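Local coordinates for protein succinate-semialdehyde dehydrogenase (NAD(P)(+)) (Marinobacter aquaeolei, PDB 3RH9) that probably oxidises succinate semialdehyde to succinate with a nicotinamide cofactor, as a member of the aldehyde dehydrogenase family, at residues 286-300 and 385-399. Sequence-based numbering, arbitrary orientation.
Sequences GGQTCVCANRIFVHE and YQEETFGPLVPMALF
The main chain of Gln288 and Thr289 lies over one face of the Phe390 ring, with Gln288 C 3.7 Å above the ring plane, while Gln288 OE1 is hydrogen-bonded to Ile333 N. Cys290 meets the same ring at its edge, SG lying 3.7 Å from Phe390 CE1, and the Glu388 carboxylate flanks the sulfur. This cysteine occupies the Gly-Gln-Thr-Cys sequence in which aldehyde dehydrogenases carry their nucleophile, and its side chain is about 6 Å from that of Glu256, the predicted active-site residue.

Farther along, a water donates to Asn294 O and also bonds Thr389 OG1, which has His344 as a further partner. The Arg295 chain then crosses Tyr385, whose chi1 of -175° swings the ring beneath it; Arg295 CD sits over the ring centre, a CH-pi contact of 3.7 Å to the centroid, and the guanidinium reaches on to Asn260 O. From Ile296 the segments run as neighbouring parallel strands, Ile296 N donating a hydrogen bond to Pro395 O at 3.0 Å, and Ile296 CD1 packs on Val394 CG1. Phe297 CZ meets the rim of Tyr385, 3.5 Å from Tyr385 OH. An alanine in place of Tyr385 would probably leave Arg295 CD without its aromatic floor and open a gap beside Phe297.

On the same face as Phe297, His299 points its ring edge at Phe399, planes 88° apart, and Glu300 N closes the ladder by donating to Phe399 O. Main-chain hydrogen bonds thus fix the strands of the catalytic domain, water links Asn294 to Thr389, and the loop carrying Cys290 rests on the Phe390 ring through backbone and sulfur-aromatic contacts, beside the Glu388 carboxylate.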
loop_
_atom_site.group_PDB
_atom_site.type_symbol
_atom_site.label_atom_id
_atom_site.label_comp_id
_atom_site.label_asym_id
_atom_site.label_seq_id
_atom_site.Cartn_x
_atom_site.Cartn_y
_atom_site.Cartn_z
ATOM N N GLY A 286 -25.676 1.822 16.602
ATOM C CA GLY A 286 -25.997 3.022 17.347
ATOM C C GLY A 286 -25.299 4.229 16.763
ATOM O O GLY A 286 -25.077 5.216 17.465
ATOM N N GLY A 287 -24.960 4.144 15.476
ATOM C CA GLY A 287 -24.260 5.203 14.772
ATOM C C GLY A 287 -22.765 5.161 14.977
ATOM O O GLY A 287 -22.041 6.000 14.444
ATOM N N GLN A 288 -22.305 4.173 15.739
ATOM C CA GLN A 288 -20.898 4.052 16.103
ATOM C C GLN A 288 -20.081 3.317 15.053
ATOM O O GLN A 288 -19.450 2.307 15.341
ATOM C CB GLN A 288 -20.761 3.346 17.447
ATOM C CG GLN A 288 -21.273 4.151 18.620
ATOM C CD GLN A 288 -21.442 3.303 19.856
ATOM O OE1 GLN A 288 -20.888 3.608 20.910
ATOM N NE2 GLN A 288 -22.191 2.213 19.731
ATOM N N THR A 289 -20.070 3.862 13.843
ATOM C CA THR A 289 -19.488 3.199 12.690
ATOM C C THR A 289 -18.905 4.241 11.738
ATOM O O THR A 289 -19.359 5.383 11.711
ATOM C CB THR A 289 -20.577 2.396 11.956
ATOM O OG1 THR A 289 -20.840 1.182 12.673
ATOM C CG2 THR A 289 -20.157 2.071 10.534
ATOM N N CYS A 290 -17.909 3.857 10.951
ATOM C CA CYS A 290 -17.300 4.813 10.030
ATOM C C CYS A 290 -18.021 4.810 8.704
ATOM O O CYS A 290 -17.691 5.572 7.789
ATOM C CB CYS A 290 -15.818 4.548 9.853
ATOM S SG CYS A 290 -14.913 4.959 11.349
ATOM N N VAL A 291 -19.042 3.974 8.630
ATOM C CA VAL A 291 -19.900 3.925 7.464
ATOM C C VAL A 291 -21.197 4.694 7.723
ATOM O O VAL A 291 -21.953 4.981 6.806
ATOM C CB VAL A 291 -20.158 2.467 7.054
ATOM C CG1 VAL A 291 -21.343 2.357 6.134
ATOM C CG2 VAL A 291 -18.929 1.935 6.385
ATOM N N CYS A 292 -21.432 5.054 8.976
ATOM C CA CYS A 292 -22.629 5.816 9.324
ATOM C C CYS A 292 -22.601 7.228 8.775
ATOM O O CYS A 292 -21.575 7.911 8.840
ATOM C CB CYS A 292 -22.817 5.851 10.834
ATOM S SG CYS A 292 -23.365 4.253 11.421
ATOM N N ALA A 293 -23.722 7.671 8.219
ATOM C CA ALA A 293 -23.788 9.038 7.730
ATOM C C ALA A 293 -23.356 9.926 8.891
ATOM O O ALA A 293 -23.735 9.676 10.034
ATOM C CB ALA A 293 -25.193 9.378 7.280
ATOM N N ASN A 294 -22.535 10.929 8.609
ATOM C CA ASN A 294 -22.129 11.856 9.650
ATOM C C ASN A 294 -22.624 13.262 9.332
ATOM O O ASN A 294 -22.983 14.027 10.230
ATOM C CB ASN A 294 -20.614 11.833 9.855
ATOM C CG ASN A 294 -20.187 12.585 11.092
ATOM O OD1 ASN A 294 -19.521 13.612 11.012
ATOM N ND2 ASN A 294 -20.587 12.096 12.237
ATOM N N ARG A 295 -22.647 13.589 8.045
ATOM C CA ARG A 295 -23.180 14.858 7.565
ATOM C C ARG A 295 -24.299 14.572 6.573
ATOM O O ARG A 295 -24.080 13.916 5.556
ATOM C CB ARG A 295 -22.068 15.676 6.914
ATOM C CG ARG A 295 -21.109 16.271 7.910
ATOM C CD ARG A 295 -19.900 16.827 7.239
ATOM N NE ARG A 295 -19.233 15.801 6.446
ATOM C CZ ARG A 295 -18.486 16.064 5.380
ATOM N NH1 ARG A 295 -18.328 17.321 4.999
ATOM N NH2 ARG A 295 -17.910 15.082 4.689
ATOM N N ILE A 296 -25.511 15.023 6.877
ATOM C CA ILE A 296 -26.631 14.814 5.961
ATOM C C ILE A 296 -26.898 16.096 5.196
ATOM O O ILE A 296 -27.399 17.067 5.746
ATOM C CB ILE A 296 -27.919 14.347 6.678
ATOM C CG1 ILE A 296 -27.772 12.927 7.234
ATOM C CG2 ILE A 296 -29.079 14.360 5.721
ATOM C CD1 ILE A 296 -26.915 12.834 8.439
ATOM N N PHE A 297 -26.526 16.107 3.925
ATOM C CA PHE A 297 -26.760 17.269 3.091
ATOM C C PHE A 297 -28.113 17.140 2.402
ATOM O O PHE A 297 -28.355 16.185 1.669
ATOM C CB PHE A 297 -25.653 17.419 2.052
ATOM C CG PHE A 297 -24.333 17.847 2.626
ATOM C CD1 PHE A 297 -23.390 16.904 3.005
ATOM C CD2 PHE A 297 -24.029 19.191 2.776
ATOM C CE1 PHE A 297 -22.168 17.291 3.524
ATOM C CE2 PHE A 297 -22.815 19.585 3.294
ATOM C CZ PHE A 297 -21.879 18.629 3.671
ATOM N N VAL A 298 -28.998 18.100 2.648
ATOM C CA VAL A 298 -30.303 18.089 2.014
ATOM C C VAL A 298 -30.584 19.366 1.219
ATOM O O VAL A 298 -30.293 20.483 1.661
ATOM C CB VAL A 298 -31.416 17.839 3.023
ATOM C CG1 VAL A 298 -32.756 17.822 2.315
ATOM C CG2 VAL A 298 -31.173 16.523 3.724
ATOM N N HIS A 299 -31.148 19.183 0.036
ATOM C CA HIS A 299 -31.482 20.301 -0.813
ATOM C C HIS A 299 -32.591 21.166 -0.200
ATOM O O HIS A 299 -33.583 20.659 0.323
ATOM C CB HIS A 299 -31.898 19.806 -2.188
ATOM C CG HIS A 299 -31.892 20.876 -3.224
ATOM N ND1 HIS A 299 -32.985 21.673 -3.471
ATOM C CD2 HIS A 299 -30.916 21.299 -4.059
ATOM C CE1 HIS A 299 -32.690 22.534 -4.429
ATOM N NE2 HIS A 299 -31.442 22.327 -4.804
ATOM N N GLU A 300 -32.418 22.479 -0.281
ATOM C CA GLU A 300 -33.337 23.400 0.372
ATOM C C GLU A 300 -34.806 23.144 0.039
ATOM O O GLU A 300 -35.673 23.343 0.877
ATOM C CB GLU A 300 -32.944 24.852 0.068
ATOM C CG GLU A 300 -31.578 25.203 0.632
ATOM C CD GLU A 300 -31.196 26.669 0.487
ATOM O OE1 GLU A 300 -31.952 27.434 -0.154
ATOM O OE2 GLU A 300 -30.124 27.047 1.025
ATOM N N TYR A 385 -19.871 18.575 12.343
ATOM C CA TYR A 385 -19.597 18.686 10.922
ATOM C C TYR A 385 -18.114 18.479 10.701
ATOM O O TYR A 385 -17.706 17.955 9.680
ATOM C CB TYR A 385 -19.994 20.071 10.432
ATOM C CG TYR A 385 -19.865 20.295 8.939
ATOM C CD1 TYR A 385 -18.630 20.549 8.355
ATOM C CD2 TYR A 385 -20.988 20.283 8.118
ATOM C CE1 TYR A 385 -18.516 20.769 6.993
ATOM C CE2 TYR A 385 -20.890 20.504 6.755
ATOM C CZ TYR A 385 -19.651 20.751 6.189
ATOM O OH TYR A 385 -19.549 20.974 4.819
ATOM N N GLN A 386 -17.308 18.907 11.659
ATOM C CA GLN A 386 -15.869 18.828 11.521
ATOM C C GLN A 386 -15.319 17.471 11.989
ATOM O O GLN A 386 -14.313 16.980 11.476
ATOM C CB GLN A 386 -15.216 19.958 12.301
ATOM C CG GLN A 386 -15.523 21.325 11.768
ATOM C CD GLN A 386 -15.364 22.404 12.828
ATOM O OE1 GLN A 386 -15.513 23.597 12.546
ATOM N NE2 GLN A 386 -15.074 21.986 14.062
ATOM N N GLU A 387 -15.997 16.872 12.961
ATOM C CA GLU A 387 -15.552 15.631 13.569
ATOM C C GLU A 387 -16.557 14.539 13.261
ATOM O O GLU A 387 -17.705 14.817 12.964
ATOM C CB GLU A 387 -15.475 15.790 15.084
ATOM C CG GLU A 387 -14.924 17.122 15.554
ATOM C CD GLU A 387 -14.894 17.240 17.076
ATOM O OE1 GLU A 387 -14.977 16.198 17.761
ATOM O OE2 GLU A 387 -14.789 18.374 17.590
ATOM N N GLU A 388 -16.137 13.284 13.346
ATOM C CA GLU A 388 -17.114 12.214 13.256
ATOM C C GLU A 388 -17.694 11.956 14.638
ATOM O O GLU A 388 -16.977 11.940 15.640
ATOM C CB GLU A 388 -16.565 10.963 12.548
ATOM C CG GLU A 388 -15.786 9.990 13.369
ATOM C CD GLU A 388 -15.433 8.733 12.556
ATOM O OE1 GLU A 388 -16.252 8.298 11.705
ATOM O OE2 GLU A 388 -14.332 8.179 12.772
ATOM N N THR A 389 -19.010 11.789 14.666
ATOM C CA THR A 389 -19.800 11.879 15.890
ATOM C C THR A 389 -19.866 10.558 16.636
ATOM O O THR A 389 -19.922 10.535 17.860
ATOM C CB THR A 389 -21.233 12.381 15.578
ATOM O OG1 THR A 389 -21.197 13.770 15.194
ATOM C CG2 THR A 389 -22.139 12.206 16.766
ATOM N N PHE A 390 -19.839 9.462 15.887
ATOM C CA PHE A 390 -19.947 8.125 16.465
ATOM C C PHE A 390 -21.061 7.997 17.498
ATOM O O PHE A 390 -20.837 7.547 18.610
ATOM C CB PHE A 390 -18.615 7.694 17.062
ATOM C CG PHE A 390 -17.886 6.702 16.222
ATOM C CD1 PHE A 390 -17.784 6.885 14.859
ATOM C CD2 PHE A 390 -17.322 5.577 16.789
ATOM C CE1 PHE A 390 -17.134 5.968 14.067
ATOM C CE2 PHE A 390 -16.657 4.653 16.001
ATOM C CZ PHE A 390 -16.561 4.853 14.634
ATOM N N GLY A 391 -22.262 8.394 17.112
ATOM C CA GLY A 391 -23.415 8.319 17.982
ATOM C C GLY A 391 -24.683 8.524 17.175
ATOM O O GLY A 391 -24.624 8.836 15.986
ATOM N N PRO A 392 -25.842 8.336 17.814
ATOM C CA PRO A 392 -27.135 8.359 17.132
ATOM C C PRO A 392 -27.606 9.770 16.847
ATOM O O PRO A 392 -28.763 10.069 17.095
ATOM C CB PRO A 392 -28.062 7.733 18.164
ATOM C CG PRO A 392 -27.431 8.097 19.440
ATOM C CD PRO A 392 -25.988 7.851 19.191
ATOM N N LEU A 393 -26.731 10.607 16.310
ATOM C CA LEU A 393 -27.065 11.988 16.010
ATOM C C LEU A 393 -27.162 12.189 14.509
ATOM O O LEU A 393 -26.320 11.685 13.762
ATOM C CB LEU A 393 -25.982 12.892 16.574
ATOM C CG LEU A 393 -26.105 14.387 16.319
ATOM C CD1 LEU A 393 -27.499 14.890 16.718
ATOM C CD2 LEU A 393 -25.002 15.107 17.087
ATOM N N VAL A 394 -28.174 12.923 14.054
ATOM C CA VAL A 394 -28.333 13.153 12.622
ATOM C C VAL A 394 -28.319 14.636 12.310
ATOM O O VAL A 394 -29.333 15.310 12.480
ATOM C CB VAL A 394 -29.658 12.570 12.092
ATOM C CG1 VAL A 394 -29.810 12.880 10.592
ATOM C CG2 VAL A 394 -29.750 11.072 12.381
ATOM N N PRO A 395 -27.171 15.158 11.863
ATOM C CA PRO A 395 -27.049 16.602 11.623
ATOM C C PRO A 395 -27.325 17.009 10.166
ATOM O O PRO A 395 -26.696 16.492 9.240
ATOM C CB PRO A 395 -25.597 16.902 12.020
ATOM C CG PRO A 395 -25.080 15.625 12.655
ATOM C CD PRO A 395 -25.857 14.529 11.995
HETATM N N MSE A 396 -28.262 17.934 9.977
HETATM C CA MSE A 396 -28.731 18.275 8.643
HETATM C C MSE A 396 -28.212 19.627 8.162
HETATM O O MSE A 396 -28.446 20.657 8.798
HETATM C CB MSE A 396 -30.248 18.272 8.616
HETATM C CG MSE A 396 -30.884 16.953 9.014
HETATM SE SE MSE A 396 -32.768 16.967 8.471
HETATM C CE MSE A 396 -33.503 15.614 9.637
ATOM N N ALA A 397 -27.502 19.615 7.037
ATOM C CA ALA A 397 -26.952 20.832 6.447
ATOM C C ALA A 397 -27.671 21.069 5.152
ATOM O O ALA A 397 -28.009 20.118 4.470
ATOM C CB ALA A 397 -25.482 20.655 6.182
ATOM N N LEU A 398 -27.904 22.319 4.788
ATOM C CA LEU A 398 -28.612 22.583 3.540
ATOM C C LEU A 398 -27.651 22.788 2.384
ATOM O O LEU A 398 -26.480 23.074 2.600
ATOM C CB LEU A 398 -29.534 23.795 3.676
ATOM C CG LEU A 398 -30.596 23.702 4.770
ATOM C CD1 LEU A 398 -31.513 24.905 4.689
ATOM C CD2 LEU A 398 -31.381 22.404 4.662
ATOM N N PHE A 399 -28.152 22.625 1.159
ATOM C CA PHE A 399 -27.392 22.990 -0.041
ATOM C C PHE A 399 -28.293 23.243 -1.262
ATOM O O PHE A 399 -29.461 22.834 -1.291
ATOM C CB PHE A 399 -26.345 21.918 -0.363
ATOM C CG PHE A 399 -26.909 20.704 -1.042
ATOM C CD1 PHE A 399 -27.492 19.691 -0.304
ATOM C CD2 PHE A 399 -26.852 20.575 -2.419
ATOM C CE1 PHE A 399 -28.011 18.578 -0.934
ATOM C CE2 PHE A 399 -27.367 19.466 -3.046
ATOM C CZ PHE A 399 -27.955 18.468 -2.308
HETATM O O HOH W 1 -23.042 12.778 12.991
#